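Local coordinates for protein PfEMP1 variant 1 of strain MC (Plasmodium falciparum, PDB 5LGD) that probably binds host cell-surface receptors, this helical, disulfide-linked piece of the DBL clan being one part of a much longer adhesion protein, at residues Met18-Ile23 against Lys110-Leu115; Glu117-Gly122 against Asp146-His151; Ser51-Val56 against Glu155-Leu160. All coordinates share one frame; numbering follows the deposited sequence.

Interaction 1. Residues Met18-Ile23 against Lys110-Leu115; sequences MLIDSI and KRIEAL
With CG1 anti to its carbonyl carbon (chi1 -64°), Ile23 drives CD1 between Arg111 and Ile112 of the partner helix; Leu115, its CG anti to the backbone N (chi1 -175°), instead reaches forward to set both methyls against Ser22. The evidence for the first wedge is that Ile23 CD1 stands 3.7 Å from Ile112 CG1, the two side chains meeting at about a right angle. Ile112 packs in turn on two residues: its CG2 is 3.8 Å from Leu19 CD1, while its CD1 lies 4.0 Å from Ile20 CD1. At the other end, Ser22 OG is nearly equidistant from the two Leu115 methyls, 3.5 Å from CD2 and 3.6 Å from CD1, so the fork straddles the hydroxyl. That hydroxyl is buried but not stranded, since it is hydrogen-bonded to Glu152 of helix 144-162. Arg111 borders the patch with its guanidinium, whose edge faces Ile23 CG2; it was modelled in two conformers, so its reach to Ile20 and Ile23 is doubtful in detail. No hydrogen bond spans the two segments, and the 410 Å² buried is largely a matter of aliphatic packing. The axes of segments 18-23 and 110-115 approach to 10.0 Å and cross at 74°, so helices 7-29 and 106-118 pack steeply across one another here, a core contact of this all-helical domain of the DBL clan.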
ATOM      1  N   MET B  18     -18.212  32.069  -9.530  1.00 38.52           N
ATOM      2  CA  MET B  18     -17.484  33.262  -9.938  1.00 40.95           C
ATOM      3  C   MET B  18     -17.216  33.222 -11.468  1.00 41.12           C
ATOM      4  O   MET B  18     -17.415  34.243 -12.144  1.00 40.56           O
ATOM      5  CB  MET B  18     -16.254  33.561  -9.049  1.00 45.49           C
ATOM      6  CG  MET B  18     -14.941  33.046  -9.558  1.00 50.07           C
ATOM      7  SD  MET B  18     -14.210  34.223 -10.711  1.00 56.31           S
ATOM      8  CE  MET B  18     -12.735  33.414 -11.020  1.00 52.91           C
ATOM      9  N   LEU B  19     -16.911  32.032 -12.017  1.00 35.29           N
ATOM     10  CA  LEU B  19     -16.660  31.842 -13.454  1.00 33.93           C
ATOM     11  C   LEU B  19     -17.889  32.149 -14.272  1.00 37.40           C
ATOM     12  O   LEU B  19     -17.790  32.780 -15.336  1.00 35.12           O
ATOM     13  CB  LEU B  19     -16.161  30.417 -13.733  1.00 33.39           C
ATOM     14  CG  LEU B  19     -14.742  30.100 -13.179  1.00 37.75           C
ATOM     15  CD1 LEU B  19     -14.370  28.648 -13.419  1.00 37.87           C
ATOM     16  CD2 LEU B  19     -13.704  30.979 -13.807  1.00 40.89           C
ATOM     17  N   ILE B  20     -19.054  31.779 -13.711  1.00 34.47           N
ATOM     18  CA  ILE B  20     -20.375  31.981 -14.279  1.00 35.64           C
ATOM     19  C   ILE B  20     -20.728  33.462 -14.232  1.00 39.03           C
ATOM     20  O   ILE B  20     -21.204  34.001 -15.220  1.00 40.74           O
ATOM     21  CB  ILE B  20     -21.432  31.013 -13.634  1.00 39.10           C
ATOM     22  CG1 ILE B  20     -21.221  29.526 -14.092  1.00 38.12           C
ATOM     23  CG2 ILE B  20     -22.873  31.418 -13.932  1.00 43.88           C
ATOM     24  CD1 ILE B  20     -20.895  29.275 -15.497  1.00 46.83           C
ATOM     25  N   ASP B  21     -20.463  34.119 -13.124  1.00 36.39           N
ATOM     26  CA  ASP B  21     -20.692  35.555 -12.959  1.00 35.85           C
ATOM     27  C   ASP B  21     -19.824  36.343 -13.936  1.00 38.09           C
ATOM     28  O   ASP B  21     -20.316  37.251 -14.602  1.00 38.08           O
ATOM     29  CB  ASP B  21     -20.443  35.973 -11.514  1.00 38.41           C
ATOM     30  CG  ASP B  21     -21.458  35.517 -10.484  1.00 52.39           C
ATOM     31  OD1 ASP B  21     -22.576  35.146 -10.878  1.00 55.04           O
ATOM     32  OD2 ASP B  21     -21.148  35.588  -9.279  1.00 67.29           O
ATOM     33  N   SER B  22     -18.567  35.932 -14.113  1.00 36.81           N
ATOM     34  CA  SER B  22     -17.657  36.567 -15.072  1.00 38.93           C
ATOM     35  C   SER B  22     -18.273  36.525 -16.502  1.00 41.00           C
ATOM     36  O   SER B  22     -18.310  37.548 -17.185  1.00 42.16           O
ATOM     37  CB  SER B  22     -16.276  35.917 -15.003  1.00 45.31           C
ATOM     38  OG  SER B  22     -15.323  36.645 -15.759  1.00 61.19           O
ATOM     39  N   ILE B  23     -18.866  35.391 -16.882  1.00 35.29           N
ATOM     40  CA  ILE B  23     -19.555  35.221 -18.173  1.00 34.42           C
ATOM     41  C   ILE B  23     -20.833  36.060 -18.232  1.00 38.43           C
ATOM     42  O   ILE B  23     -21.143  36.630 -19.280  1.00 35.80           O
ATOM     43  CB  ILE B  23     -19.892  33.721 -18.444  1.00 35.66           C
ATOM     44  CG1 ILE B  23     -18.627  32.842 -18.579  1.00 35.70           C
ATOM     45  CG2 ILE B  23     -20.842  33.555 -19.638  1.00 34.71           C
ATOM     46  CD1 ILE B  23     -18.913  31.343 -18.258  1.00 40.00           C
ATOM     47  N   LYS B 110     -17.796  24.947 -22.147  1.00 32.53           N
ATOM     48  CA  LYS B 110     -17.450  25.641 -23.399  1.00 32.77           C
ATOM     49  C   LYS B 110     -17.261  27.164 -23.170  1.00 36.92           C
ATOM     50  O   LYS B 110     -16.266  27.724 -23.627  1.00 36.25           O
ATOM     51  CB  LYS B 110     -18.544  25.402 -24.454  1.00 34.53           C
ATOM     52  CG  LYS B 110     -18.181  25.803 -25.887  1.00 37.42           C
ATOM     53  CD  LYS B 110     -19.343  25.457 -26.806  1.00 35.08           C
ATOM     54  CE  LYS B 110     -18.955  25.503 -28.250  1.00 50.11           C
ATOM     55  NZ  LYS B 110     -20.045  24.983 -29.105  1.00 50.03           N
ATOM     56  N   ARG B 111     -18.249  27.813 -22.486  0.50 33.95           N
ATOM     57  CA  ARG B 111     -18.278  29.245 -22.154  0.50 35.19           C
ATOM     58  C   ARG B 111     -17.087  29.633 -21.254  0.50 41.03           C
ATOM     59  O   ARG B 111     -16.464  30.681 -21.474  0.50 42.07           O
ATOM     60  CB  ARG B 111     -19.614  29.653 -21.451  0.50 35.83           C
ATOM     61  CG  ARG B 111     -20.921  29.352 -22.212  0.50 41.59           C
ATOM     62  CD  ARG B 111     -22.175  30.190 -21.848  0.50 45.20           C
ATOM     63  NE  ARG B 111     -22.303  30.646 -20.454  0.50 46.64           N
ATOM     64  CZ  ARG B 111     -22.742  29.907 -19.435  0.50 51.70           C
ATOM     65  NH1 ARG B 111     -23.033  28.633 -19.610  0.50 41.61           N
ATOM     66  NH2 ARG B 111     -22.820  30.423 -18.217  0.50 25.60           N
ATOM     67  N   ILE B 112     -16.781  28.787 -20.232  1.00 35.56           N
ATOM     68  CA  ILE B 112     -15.704  29.024 -19.272  1.00 33.53           C
ATOM     69  C   ILE B 112     -14.350  28.949 -20.024  1.00 38.52           C
ATOM     70  O   ILE B 112     -13.555  29.888 -19.940  1.00 39.34           O
ATOM     71  CB  ILE B 112     -15.780  28.050 -18.066  1.00 34.71           C
ATOM     72  CG1 ILE B 112     -17.097  28.292 -17.274  1.00 34.65           C
ATOM     73  CG2 ILE B 112     -14.529  28.242 -17.161  1.00 36.08           C
ATOM     74  CD1 ILE B 112     -17.492  27.282 -16.190  1.00 38.43           C
ATOM     75  N   GLU B 113     -14.141  27.864 -20.810  1.00 34.23           N
ATOM     76  CA  GLU B 113     -12.962  27.625 -21.636  1.00 34.62           C
ATOM     77  C   GLU B 113     -12.713  28.845 -22.549  1.00 43.16           C
ATOM     78  O   GLU B 113     -11.586  29.338 -22.579  1.00 46.87           O
ATOM     79  CB  GLU B 113     -13.158  26.334 -22.440  1.00 36.37           C
ATOM     80  CG  GLU B 113     -11.883  25.669 -22.921  1.00 45.85           C
ATOM     81  CD  GLU B 113     -12.068  24.349 -23.647  1.00 73.53           C
ATOM     82  OE1 GLU B 113     -13.191  24.069 -24.128  1.00 54.57           O
ATOM     83  OE2 GLU B 113     -11.071  23.599 -23.752  1.00 89.12           O
ATOM     84  N   ALA B 114     -13.770  29.393 -23.189  1.00 39.22           N
ATOM     85  CA  ALA B 114     -13.701  30.589 -24.047  1.00 40.82           C
ATOM     86  C   ALA B 114     -13.245  31.837 -23.248  1.00 46.49           C
ATOM     87  O   ALA B 114     -12.364  32.582 -23.708  1.00 47.63           O
ATOM     88  CB  ALA B 114     -15.059  30.857 -24.675  1.00 41.64           C
ATOM     89  N   LEU B 115     -13.874  32.059 -22.060  1.00 41.36           N
ATOM     90  CA  LEU B 115     -13.572  33.139 -21.107  1.00 41.40           C
ATOM     91  C   LEU B 115     -12.102  33.062 -20.669  1.00 45.30           C
ATOM     92  O   LEU B 115     -11.418  34.081 -20.664  1.00 48.84           O
ATOM     93  CB  LEU B 115     -14.506  33.060 -19.875  1.00 40.04           C
ATOM     94  CG  LEU B 115     -14.386  34.193 -18.832  1.00 44.83           C
ATOM     95  CD1 LEU B 115     -15.448  35.279 -19.082  1.00 45.64           C
ATOM     96  CD2 LEU B 115     -14.591  33.656 -17.456  1.00 43.49           C
TER

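Interaction 2. Residues Glu117-Gly122 against Asp146-His151; sequences EQAGVG and DKLLQH
Ala119, the residue with the greatest buried area here, sits over the His151 ring. Its CA is 3.6 Å from the ring centroid and 14° off the ring normal, which makes this a CH-pi contact over one face of the imidazole. The methyl also takes part: Ala119 CB is 3.6 Å from His151 CG, and Ala119 CB also lies 3.7 Å from Leu148 CD1. A first torsion of 170° in His151, with CG trans to the backbone N, carries the ring out from helix 144-162 to the end of helix 106-118, and a second torsion near a right angle turns its face to Ala119. The CA atoms of Ala119 and His151 are 6.0 Å apart, the closest backbone approach between the segments. Lys35, from a loop, also touches His151 and donates a hydrogen bond to Gln118 O, so Lys35 contacts both sides of the junction.

The chain turns away here through a Schellman motif: Gly120 leaves the helix with positive phi, and two bonds run back into the last turn, among them a weak one from Gly120 N to Glu117 O. The turn leaves the Gly120 carbonyl beside Lys147, the residue with the second-largest buried area. The lysine chain bends at its second and third torsions, bringing NZ back over the turn to donate a hydrogen bond of 3.2 Å to Gly120 O. The donor sits above the carbonyl plane, 60° out of it, and therefore not on a lone pair. Nearer the root of the same side chain, Lys147 CB lies 4.2 Å from Val121 CG2, the two side chains running past each other in opposite directions.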
ATOM      1  N   GLU B 117      -9.630  31.395 -22.315  1.00 51.41           N
ATOM      2  CA  GLU B 117      -8.828  31.550 -23.541  1.00 54.96           C
ATOM      3  C   GLU B 117      -8.604  33.019 -23.814  1.00 65.08           C
ATOM      4  O   GLU B 117      -7.459  33.418 -24.031  1.00 67.62           O
ATOM      5  CB  GLU B 117      -9.461  30.856 -24.776  1.00 56.43           C
ATOM      6  CG  GLU B 117      -9.143  29.364 -24.872  1.00 67.96           C
ATOM      7  CD  GLU B 117      -9.891  28.493 -25.878  1.00 92.90           C
ATOM      8  OE1 GLU B 117     -10.853  28.975 -26.526  1.00 90.53           O
ATOM      9  OE2 GLU B 117      -9.512  27.305 -26.001  1.00 82.75           O
ATOM     10  N   GLN B 118      -9.688  33.834 -23.740  1.00 62.82           N
ATOM     11  CA  GLN B 118      -9.642  35.280 -23.956  1.00 63.82           C
ATOM     12  C   GLN B 118      -8.982  36.041 -22.821  1.00 66.94           C
ATOM     13  O   GLN B 118      -8.674  37.213 -22.998  1.00 68.63           O
ATOM     14  CB  GLN B 118     -11.029  35.857 -24.274  1.00 64.69           C
ATOM     15  CG  GLN B 118     -11.483  35.613 -25.721  1.00 84.97           C
ATOM     16  CD  GLN B 118     -10.809  36.458 -26.795  1.00102.88           C
ATOM     17  OE1 GLN B 118     -11.182  36.400 -27.976  1.00 98.81           O
ATOM     18  NE2 GLN B 118      -9.823  37.271 -26.433  1.00 93.32           N
ATOM     19  N   ALA B 119      -8.733  35.383 -21.679  1.00 61.85           N
ATOM     20  CA  ALA B 119      -8.070  35.997 -20.522  1.00 61.44           C
ATOM     21  C   ALA B 119      -6.566  35.699 -20.475  1.00 66.49           C
ATOM     22  O   ALA B 119      -5.881  36.120 -19.536  1.00 67.69           O
ATOM     23  CB  ALA B 119      -8.736  35.539 -19.234  1.00 59.97           C
ATOM     24  N   GLY B 120      -6.068  34.964 -21.464  1.00 62.84           N
ATOM     25  CA  GLY B 120      -4.663  34.563 -21.521  1.00 64.07           C
ATOM     26  C   GLY B 120      -4.305  33.395 -20.614  1.00 66.91           C
ATOM     27  O   GLY B 120      -3.123  33.051 -20.472  1.00 67.10           O
ATOM     28  N   VAL B 121      -5.332  32.780 -19.985  1.00 61.50           N
ATOM     29  CA  VAL B 121      -5.207  31.622 -19.097  1.00 59.86           C
ATOM     30  C   VAL B 121      -5.335  30.319 -19.924  1.00 64.72           C
ATOM     31  O   VAL B 121      -4.661  29.323 -19.619  1.00 64.97           O
ATOM     32  CB  VAL B 121      -6.204  31.665 -17.907  1.00 61.31           C
ATOM     33  CG1 VAL B 121      -5.693  30.821 -16.750  1.00 60.09           C
ATOM     34  CG2 VAL B 121      -6.460  33.094 -17.432  1.00 61.57           C
ATOM     35  N   GLY B 122      -6.170  30.363 -20.969  1.00 61.56           N
ATOM     36  CA  GLY B 122      -6.410  29.251 -21.881  1.00 89.12           C
ATOM     37  C   GLY B 122      -5.809  29.456 -23.254  1.00129.89           C
ATOM     38  O   GLY B 122      -4.635  29.806 -23.378  1.00 98.30           O
ATOM     39  N   ASP B 146      -6.590  33.649  -9.642  1.00 42.32           N
ATOM     40  CA  ASP B 146      -5.822  34.874  -9.437  1.00 43.70           C
ATOM     41  C   ASP B 146      -5.494  35.562 -10.796  1.00 49.91           C
ATOM     42  O   ASP B 146      -5.736  36.760 -10.948  1.00 50.68           O
ATOM     43  CB  ASP B 146      -4.554  34.548  -8.654  1.00 46.20           C
ATOM     44  CG  ASP B 146      -4.827  33.990  -7.266  1.00 52.82           C
ATOM     45  OD1 ASP B 146      -5.207  34.781  -6.371  1.00 54.44           O
ATOM     46  OD2 ASP B 146      -4.557  32.787  -7.047  1.00 52.96           O
ATOM     47  N   LYS B 147      -5.018  34.785 -11.792  1.00 47.70           N
ATOM     48  CA  LYS B 147      -4.715  35.269 -13.146  1.00 49.78           C
ATOM     49  C   LYS B 147      -5.978  35.888 -13.753  1.00 53.59           C
ATOM     50  O   LYS B 147      -5.919  37.003 -14.285  1.00 54.47           O
ATOM     51  CB  LYS B 147      -4.235  34.109 -14.041  1.00 52.72           C
ATOM     52  CG  LYS B 147      -2.745  33.794 -13.921  1.00 69.92           C
ATOM     53  CD  LYS B 147      -1.981  34.145 -15.210  1.00 84.78           C
ATOM     54  CE  LYS B 147      -2.255  33.236 -16.396  1.00 92.01           C
ATOM     55  NZ  LYS B 147      -1.794  33.846 -17.673  1.00 97.75           N
ATOM     56  N   LEU B 148      -7.133  35.173 -13.622  1.00 48.44           N
ATOM     57  CA  LEU B 148      -8.433  35.645 -14.099  1.00 46.83           C
ATOM     58  C   LEU B 148      -8.902  36.894 -13.398  1.00 49.42           C
ATOM     59  O   LEU B 148      -9.284  37.848 -14.083  1.00 48.75           O
ATOM     60  CB  LEU B 148      -9.527  34.565 -14.074  1.00 44.96           C
ATOM     61  CG  LEU B 148     -10.851  35.023 -14.679  1.00 47.69           C
ATOM     62  CD1 LEU B 148     -10.733  35.212 -16.180  1.00 49.08           C
ATOM     63  CD2 LEU B 148     -11.940  34.091 -14.353  1.00 45.59           C
ATOM     64  N   LEU B 149      -8.837  36.927 -12.045  1.00 48.68           N
ATOM     65  CA  LEU B 149      -9.212  38.137 -11.299  1.00 50.32           C
ATOM     66  C   LEU B 149      -8.312  39.341 -11.649  1.00 55.83           C
ATOM     67  O   LEU B 149      -8.802  40.464 -11.672  1.00 56.52           O
ATOM     68  CB  LEU B 149      -9.314  37.905  -9.787  1.00 50.11           C
ATOM     69  CG  LEU B 149     -10.501  37.036  -9.320  1.00 51.86           C
ATOM     70  CD1 LEU B 149     -10.391  36.722  -7.829  1.00 50.80           C
ATOM     71  CD2 LEU B 149     -11.873  37.687  -9.664  1.00 53.09           C
ATOM     72  N   GLN B 150      -7.040  39.093 -12.021  1.00 53.37           N
ATOM     73  CA  GLN B 150      -6.102  40.136 -12.463  1.00 55.84           C
ATOM     74  C   GLN B 150      -6.573  40.664 -13.831  1.00 60.63           C
ATOM     75  O   GLN B 150      -6.666  41.882 -14.031  1.00 60.22           O
ATOM     76  CB  GLN B 150      -4.669  39.578 -12.557  1.00 57.98           C
ATOM     77  CG  GLN B 150      -3.823  39.839 -11.307  1.00 67.39           C
ATOM     78  CD  GLN B 150      -3.047  38.657 -10.771  1.00 81.87           C
ATOM     79  OE1 GLN B 150      -2.429  37.873 -11.508  1.00 72.44           O
ATOM     80  NE2 GLN B 150      -2.990  38.568  -9.448  1.00 77.80           N
ATOM     81  N   HIS B 151      -6.924  39.729 -14.749  1.00 56.06           N
ATOM     82  CA  HIS B 151      -7.439  40.043 -16.085  1.00 56.58           C
ATOM     83  C   HIS B 151      -8.721  40.880 -15.982  1.00 59.51           C
ATOM     84  O   HIS B 151      -8.898  41.840 -16.742  1.00 62.03           O
ATOM     85  CB  HIS B 151      -7.696  38.756 -16.890  1.00 56.09           C
ATOM     86  CG  HIS B 151      -8.436  38.988 -18.170  1.00 59.54           C
ATOM     87  ND1 HIS B 151      -7.770  39.316 -19.335  1.00 63.05           N
ATOM     88  CD2 HIS B 151      -9.768  38.981 -18.412  1.00 60.29           C
ATOM     89  CE1 HIS B 151      -8.710  39.471 -20.250  1.00 62.25           C
ATOM     90  NE2 HIS B 151      -9.929  39.279 -19.742  1.00 60.85           N
TER

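Interaction 3. Residues Ser51-Val56 against Glu155-Leu160; sequences SFQKWV and EADKCL. Unlike the reference sequence in segment 51-56: Ser51 (reference Cys).
Phe52 and Ala156 make the apolar contact at the centre of this helix pair, with Phe52 CD2 3.5 Å from Ala156 CB. The ring arrives there because its CG points away from the backbone N (chi1 174°), directing it at the partner helix, where its edge meets the carbonyl carbon of Glu155. Ala156 also packs on Gln53, CB to CB at 3.9 Å, and the CA atoms of Gln53 and Ala156 come within 5.2 Å, so the backbones approach closely where the side chain is a single methyl. Gln53 extends past this point to a mixed set of neighbours. Leu160 CD1 lies 3.3 Å from OE1 and 3.5 Å from NE2 of Gln53, the two side chains crossing at about a right angle. Gln53 NE2 is also 2.9 Å from Asp157 OD1, with the amide and carboxylate planes turned 74° apart.

Further groups surround these. Val56, one turn on from Phe52, lays CG2 over one face of the Phe52 ring, toward its rim, and Trp25 of helix 7-29 meets the same ring. Cys159 is joined by a disulfide to Cys49, which ties the helices covalently next to their packed faces. The axes of segments 51-56 and 155-160 approach to 9.2 Å with directions 160° apart, a nearly antiparallel, disulfide-linked helix pair, consistent with the cysteine-rich helical domains of the DBL clan.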
ATOM      1  N   SER B  51     -19.763  48.790 -11.195  1.00 56.55           N
ATOM      2  CA  SER B  51     -20.333  47.581 -10.554  1.00 55.85           C
ATOM      3  C   SER B  51     -19.474  46.353 -10.846  1.00 57.05           C
ATOM      4  O   SER B  51     -19.231  45.538  -9.942  1.00 56.96           O
ATOM      5  CB  SER B  51     -21.754  47.314 -11.046  1.00 58.80           C
ATOM      6  OG  SER B  51     -22.605  48.406 -10.744  1.00 78.88           O
ATOM      7  N   PHE B  52     -19.009  46.235 -12.119  1.00 51.63           N
ATOM      8  CA  PHE B  52     -18.126  45.165 -12.564  1.00 48.87           C
ATOM      9  C   PHE B  52     -16.769  45.324 -11.821  1.00 51.73           C
ATOM     10  O   PHE B  52     -16.286  44.345 -11.273  1.00 50.68           O
ATOM     11  CB  PHE B  52     -17.958  45.168 -14.084  1.00 49.83           C
ATOM     12  CG  PHE B  52     -16.938  44.176 -14.601  1.00 50.60           C
ATOM     13  CD1 PHE B  52     -17.025  42.824 -14.274  1.00 51.48           C
ATOM     14  CD2 PHE B  52     -15.921  44.585 -15.453  1.00 53.06           C
ATOM     15  CE1 PHE B  52     -16.074  41.915 -14.738  1.00 51.02           C
ATOM     16  CE2 PHE B  52     -14.970  43.672 -15.922  1.00 54.63           C
ATOM     17  CZ  PHE B  52     -15.049  42.347 -15.555  1.00 50.70           C
ATOM     18  N   GLN B  53     -16.218  46.554 -11.736  1.00 47.71           N
ATOM     19  CA  GLN B  53     -14.980  46.832 -10.989  1.00 49.66           C
ATOM     20  C   GLN B  53     -15.132  46.446  -9.505  1.00 57.53           C
ATOM     21  O   GLN B  53     -14.207  45.869  -8.934  1.00 56.79           O
ATOM     22  CB  GLN B  53     -14.552  48.306 -11.112  1.00 53.51           C
ATOM     23  CG  GLN B  53     -13.191  48.580 -10.467  1.00 79.59           C
ATOM     24  CD  GLN B  53     -12.608  49.888 -10.901  1.00106.77           C
ATOM     25  OE1 GLN B  53     -13.074  50.962 -10.505  1.00110.70           O
ATOM     26  NE2 GLN B  53     -11.554  49.824 -11.706  1.00 93.77           N
ATOM     27  N   LYS B  54     -16.299  46.772  -8.898  1.00 56.81           N
ATOM     28  CA  LYS B  54     -16.640  46.459  -7.505  1.00 57.25           C
ATOM     29  C   LYS B  54     -16.616  44.945  -7.299  1.00 58.28           C
ATOM     30  O   LYS B  54     -15.962  44.467  -6.368  1.00 57.44           O
ATOM     31  CB  LYS B  54     -18.039  47.007  -7.162  1.00 61.84           C
ATOM     32  CG  LYS B  54     -18.262  47.310  -5.684  1.00 80.20           C
ATOM     33  CD  LYS B  54     -19.748  47.328  -5.327  1.00 91.77           C
ATOM     34  CE  LYS B  54     -19.988  47.910  -3.951  1.00103.40           C
ATOM     35  NZ  LYS B  54     -21.433  47.903  -3.598  1.00111.00           N
ATOM     36  N   TRP B  55     -17.331  44.194  -8.182  1.00 53.68           N
ATOM     37  CA  TRP B  55     -17.412  42.748  -8.161  1.00 51.05           C
ATOM     38  C   TRP B  55     -16.034  42.130  -8.146  1.00 51.79           C
ATOM     39  O   TRP B  55     -15.831  41.228  -7.353  1.00 50.58           O
ATOM     40  CB  TRP B  55     -18.197  42.246  -9.387  1.00 49.11           C
ATOM     41  CG  TRP B  55     -18.275  40.755  -9.517  1.00 48.66           C
ATOM     42  CD1 TRP B  55     -19.116  39.911  -8.850  1.00 50.92           C
ATOM     43  CD2 TRP B  55     -17.512  39.938 -10.410  1.00 47.71           C
ATOM     44  NE1 TRP B  55     -18.935  38.620  -9.286  1.00 48.85           N
ATOM     45  CE2 TRP B  55     -17.971  38.609 -10.260  1.00 49.92           C
ATOM     46  CE3 TRP B  55     -16.477  40.199 -11.325  1.00 49.74           C
ATOM     47  CZ2 TRP B  55     -17.418  37.544 -10.977  1.00 47.60           C
ATOM     48  CZ3 TRP B  55     -15.960  39.143 -12.062  1.00 49.91           C
ATOM     49  CH2 TRP B  55     -16.424  37.834 -11.878  1.00 48.45           C
ATOM     50  N   VAL B  56     -15.095  42.597  -9.016  1.00 49.45           N
ATOM     51  CA  VAL B  56     -13.714  42.079  -9.104  1.00 49.35           C
ATOM     52  C   VAL B  56     -13.017  42.175  -7.736  1.00 56.36           C
ATOM     53  O   VAL B  56     -12.444  41.188  -7.296  1.00 56.52           O
ATOM     54  CB  VAL B  56     -12.846  42.722 -10.227  1.00 52.91           C
ATOM     55  CG1 VAL B  56     -11.528  41.971 -10.411  1.00 51.73           C
ATOM     56  CG2 VAL B  56     -13.585  42.799 -11.550  1.00 50.76           C
ATOM     57  N   GLU B 155      -9.803  44.584 -17.436  1.00 55.73           N
ATOM     58  CA  GLU B 155     -10.979  44.799 -18.281  1.00 53.90           C
ATOM     59  C   GLU B 155     -11.916  45.868 -17.721  1.00 60.38           C
ATOM     60  O   GLU B 155     -12.432  46.674 -18.492  1.00 61.85           O
ATOM     61  CB  GLU B 155     -11.728  43.500 -18.589  1.00 51.49           C
ATOM     62  CG  GLU B 155     -11.001  42.629 -19.603  1.00 60.71           C
ATOM     63  CD  GLU B 155     -10.705  43.277 -20.946  1.00 81.46           C
ATOM     64  OE1 GLU B 155     -11.667  43.722 -21.613  1.00 61.12           O
ATOM     65  OE2 GLU B 155      -9.510  43.367 -21.315  1.00 80.33           O
ATOM     66  N   ALA B 156     -12.109  45.890 -16.389  1.00 56.34           N
ATOM     67  CA  ALA B 156     -12.930  46.891 -15.721  1.00 57.70           C
ATOM     68  C   ALA B 156     -12.212  48.285 -15.780  1.00 66.08           C
ATOM     69  O   ALA B 156     -12.882  49.324 -15.826  1.00 67.09           O
ATOM     70  CB  ALA B 156     -13.162  46.472 -14.283  1.00 57.83           C
ATOM     71  N   ASP B 157     -10.857  48.296 -15.816  1.00 64.11           N
ATOM     72  CA  ASP B 157     -10.081  49.539 -15.957  1.00 68.63           C
ATOM     73  C   ASP B 157     -10.177  50.055 -17.380  1.00 73.78           C
ATOM     74  O   ASP B 157     -10.246  51.271 -17.582  1.00 76.52           O
ATOM     75  CB  ASP B 157      -8.609  49.356 -15.554  1.00 72.14           C
ATOM     76  CG  ASP B 157      -8.388  49.391 -14.062  1.00 92.11           C
ATOM     77  OD1 ASP B 157      -9.144  50.108 -13.366  1.00 96.04           O
ATOM     78  OD2 ASP B 157      -7.438  48.727 -13.589  1.00100.90           O
ATOM     79  N   LYS B 158     -10.168  49.133 -18.365  1.00 67.73           N
ATOM     80  CA  LYS B 158     -10.300  49.463 -19.780  1.00 68.77           C
ATOM     81  C   LYS B 158     -11.733  49.977 -20.029  1.00 73.62           C
ATOM     82  O   LYS B 158     -11.911  50.969 -20.743  1.00 75.41           O
ATOM     83  CB  LYS B 158      -9.976  48.239 -20.652  1.00 70.03           C
ATOM     84  CG  LYS B 158      -8.484  47.949 -20.823  1.00 84.73           C
ATOM     85  CD  LYS B 158      -8.253  46.600 -21.516  1.00 93.16           C
ATOM     86  CE  LYS B 158      -6.867  46.463 -22.102  1.00105.69           C
ATOM     87  NZ  LYS B 158      -5.848  46.144 -21.070  1.00114.38           N
ATOM     88  N   CYS B 159     -12.743  49.313 -19.390  1.00 67.69           N
ATOM     89  CA  CYS B 159     -14.178  49.646 -19.401  1.00 66.05           C
ATOM     90  C   CYS B 159     -14.349  51.122 -19.003  1.00 72.37           C
ATOM     91  O   CYS B 159     -14.996  51.870 -19.721  1.00 73.06           O
ATOM     92  CB  CYS B 159     -14.933  48.728 -18.437  1.00 63.61           C
ATOM     93  SG  CYS B 159     -16.713  48.581 -18.750  1.00 65.52           S
ATOM     94  N   LEU B 160     -13.745  51.536 -17.880  1.00 71.26           N
ATOM     95  CA  LEU B 160     -13.814  52.917 -17.381  1.00 75.23           C
ATOM     96  C   LEU B 160     -13.071  53.955 -18.239  1.00 83.22           C
ATOM     97  O   LEU B 160     -13.445  55.129 -18.213  1.00 85.73           O
ATOM     98  CB  LEU B 160     -13.335  52.994 -15.925  1.00 76.24           C
ATOM     99  CG  LEU B 160     -14.215  52.299 -14.892  1.00 78.47           C
ATOM    100  CD1 LEU B 160     -13.446  52.054 -13.629  1.00 79.00           C
ATOM    101  CD2 LEU B 160     -15.490  53.092 -14.617  1.00 80.76           C
TER

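How the interactions relate
Helix 144-162 is shared by interactions 2 and 3, whose centres lie 14 Å apart, and helix 106-118 by interactions 1 and 2, 11 Å apart. Leu148 joins the latter two directly: its CD2 lies 3.5 Å from Met18 CE and 3.6 Å from Leu19 CD2. Interactions 2 and 3 meet where Leu149 O is 3.4 Å from Val56 CG1. Interactions 1 and 3, at 16 Å, are bridged by Trp55, whose CZ2 is 3.5 Å from Asp21 CB. Along the chain, interaction 2 follows interaction 1 and is nested within the loop closed by interaction 3, whereas 1 and 3 alternate. The three contacts thus touch one another, from buried interaction 1 to interaction 2 at the surface. A glycerol, probably from the crystallisation liquor, lies near Arg111.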